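Local coordinates for terminase large subunit (Bacillus phage spp1, PDB 2WBN), which acts as the ATP-driven motor that packages viral DNA into empty capsids and cuts the genome with the metal-dependent nuclease domain represented here, at residues Arg77-Asp82 / Ala152-Pro157. Sequence-based numbering, arbitrary orientation.
Sequences RIYAID and AIVIDP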
loop_
_atom_site.group_PDB
_atom_site.type_symbol
_atom_site.label_atom_id
_atom_site.label_comp_id
_atom_site.label_asym_id
_atom_site.label_seq_id
_atom_site.Cartn_x
_atom_site.Cartn_y
_atom_site.Cartn_z
ATOM N N ARG A 77 -4.983 13.148 -5.248
ATOM C CA ARG A 77 -5.788 11.988 -4.891
ATOM C C ARG A 77 -5.114 10.702 -5.263
ATOM O O ARG A 77 -4.381 10.630 -6.256
ATOM C CB ARG A 77 -7.115 11.975 -5.626
ATOM C CG ARG A 77 -8.024 13.087 -5.304
ATOM C CD ARG A 77 -9.335 12.817 -6.016
ATOM N NE ARG A 77 -10.194 13.974 -6.006
ATOM C CZ ARG A 77 -11.263 14.118 -6.784
ATOM N NH1 ARG A 77 -11.622 13.171 -7.658
ATOM N NH2 ARG A 77 -11.967 15.224 -6.691
ATOM N N ILE A 78 -5.416 9.672 -4.491
ATOM C CA ILE A 78 -5.004 8.325 -4.840
ATOM C C ILE A 78 -6.234 7.430 -4.860
ATOM O O ILE A 78 -7.185 7.664 -4.120
ATOM C CB ILE A 78 -3.907 7.785 -3.908
ATOM C CG1 ILE A 78 -4.380 7.621 -2.460
ATOM C CG2 ILE A 78 -2.645 8.669 -3.992
ATOM C CD1 ILE A 78 -3.327 6.899 -1.569
ATOM N N TYR A 79 -6.213 6.432 -5.734
ATOM C CA TYR A 79 -7.331 5.531 -5.944
ATOM C C TYR A 79 -6.827 4.101 -5.828
ATOM O O TYR A 79 -5.926 3.737 -6.569
ATOM C CB TYR A 79 -7.870 5.689 -7.362
ATOM C CG TYR A 79 -8.475 7.014 -7.720
ATOM C CD1 TYR A 79 -7.681 8.067 -8.160
ATOM C CD2 TYR A 79 -9.856 7.200 -7.668
ATOM C CE1 TYR A 79 -8.245 9.265 -8.523
ATOM C CE2 TYR A 79 -10.424 8.399 -8.032
ATOM C CZ TYR A 79 -9.613 9.423 -8.448
ATOM O OH TYR A 79 -10.173 10.597 -8.806
ATOM N N ALA A 80 -7.407 3.307 -4.919
ATOM C CA ALA A 80 -7.028 1.900 -4.747
ATOM C C ALA A 80 -7.605 1.052 -5.865
ATOM O O ALA A 80 -8.816 1.071 -6.113
ATOM C CB ALA A 80 -7.466 1.377 -3.367
ATOM N N ILE A 81 -6.731 0.315 -6.552
ATOM C CA ILE A 81 -7.131 -0.485 -7.711
ATOM C C ILE A 81 -7.255 -1.953 -7.333
ATOM O O ILE A 81 -8.253 -2.607 -7.645
ATOM C CB ILE A 81 -6.116 -0.341 -8.881
ATOM C CG1 ILE A 81 -6.041 1.118 -9.343
ATOM C CG2 ILE A 81 -6.502 -1.269 -10.033
ATOM C CD1 ILE A 81 -5.028 1.390 -10.485
ATOM N N ASP A 82 -6.230 -2.475 -6.662
ATOM C CA ASP A 82 -6.224 -3.868 -6.308
ATOM C C ASP A 82 -5.283 -4.125 -5.127
ATOM O O ASP A 82 -4.548 -3.240 -4.696
ATOM C CB ASP A 82 -5.827 -4.689 -7.532
ATOM C CG ASP A 82 -6.468 -6.067 -7.569
ATOM O OD1 ASP A 82 -7.070 -6.502 -6.565
ATOM O OD2 ASP A 82 -6.361 -6.728 -8.626
ATOM N N ALA A 152 -7.818 13.435 -1.228
ATOM C CA ALA A 152 -8.695 12.287 -1.070
ATOM C C ALA A 152 -7.944 10.971 -1.250
ATOM O O ALA A 152 -7.106 10.850 -2.154
ATOM C CB ALA A 152 -9.853 12.383 -2.075
ATOM N N ILE A 153 -8.253 10.002 -0.389
ATOM C CA ILE A 153 -7.849 8.605 -0.588
ATOM C C ILE A 153 -9.114 7.823 -0.886
ATOM O O ILE A 153 -9.970 7.681 -0.009
ATOM C CB ILE A 153 -7.183 8.028 0.657
ATOM C CG1 ILE A 153 -5.910 8.809 0.983
ATOM C CG2 ILE A 153 -6.872 6.507 0.480
ATOM C CD1 ILE A 153 -5.297 8.442 2.334
ATOM N N VAL A 154 -9.214 7.316 -2.115
ATOM C CA VAL A 154 -10.461 6.796 -2.670
ATOM C C VAL A 154 -10.358 5.294 -2.742
ATOM O O VAL A 154 -9.476 4.748 -3.426
ATOM C CB VAL A 154 -10.774 7.362 -4.077
ATOM C CG1 VAL A 154 -12.135 6.884 -4.560
ATOM C CG2 VAL A 154 -10.723 8.886 -4.073
ATOM N N ILE A 155 -11.260 4.628 -2.035
ATOM C CA ILE A 155 -11.214 3.191 -1.858
ATOM C C ILE A 155 -12.595 2.595 -2.058
ATOM O O ILE A 155 -13.576 3.012 -1.425
ATOM C CB ILE A 155 -10.711 2.785 -0.442
ATOM C CG1 ILE A 155 -9.416 3.516 -0.056
ATOM C CG2 ILE A 155 -10.489 1.227 -0.359
ATOM C CD1 ILE A 155 -9.129 3.455 1.451
ATOM N N ASP A 156 -12.650 1.586 -2.911
ATOM C CA ASP A 156 -13.860 0.835 -3.170
ATOM C C ASP A 156 -13.726 -0.522 -2.469
ATOM O O ASP A 156 -12.906 -1.369 -2.896
ATOM C CB ASP A 156 -13.967 0.647 -4.670
ATOM C CG ASP A 156 -15.294 0.068 -5.123
ATOM O OD1 ASP A 156 -15.990 -0.622 -4.332
ATOM O OD2 ASP A 156 -15.614 0.291 -6.319
ATOM N N PRO A 157 -14.507 -0.746 -1.398
ATOM C CA PRO A 157 -14.401 -2.012 -0.696
ATOM C C PRO A 157 -14.731 -3.235 -1.547
ATOM O O PRO A 157 -14.397 -4.337 -1.178
ATOM C CB PRO A 157 -15.397 -1.871 0.454
ATOM C CG PRO A 157 -15.625 -0.464 0.600
ATOM C CD PRO A 157 -15.536 0.111 -0.783
HETATM O O HOH W 1 -10.654 0.109 -4.258
#
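I78 bonds through both its N-H and its C=O to strand 152-155, which runs parallel to segment 77-82 at an angle of 15°. Its N donates to A152 O (3.1 Å), and its O accepts from V154 N. A80 N then reaches V154 O at 2.9 Å in the straightest of the three bonds. Beyond A80 the strands part, and a water continues the pairing, donating to A80 O and accepting from D156 N. On one face, Y79 and V154 stand side by side, the CD2–CE2 side of the ring lying along the valine; Y79 CD2 is 3.7 Å from V154 CB. The ring also meets F48. Next to this pair, R77 lays the aliphatic start of its extended chain against A152, and R77 CG is 3.8 Å from A152 CB. In the RNase H-like fold of this nuclease domain, the pairing joins strand 77-86, at the edge of the antiparallel part of the mixed sheet, to a parallel strand that adjoins strand 33-35. On the other face, I78 and I153 point the same way, with I78 CG1 and I153 CG1 4.0 Å apart. With chi1 at 65°, I78 CG1 is squeezed between its own N and carbonyl carbon and turned to I153, and CD1 rides alongside the same two branches; W69 touches both isoleucines. Farther along, A80 CB approaches I155 CG2 at 4.3 Å, where I163 of helix 161-169 packs on both residues.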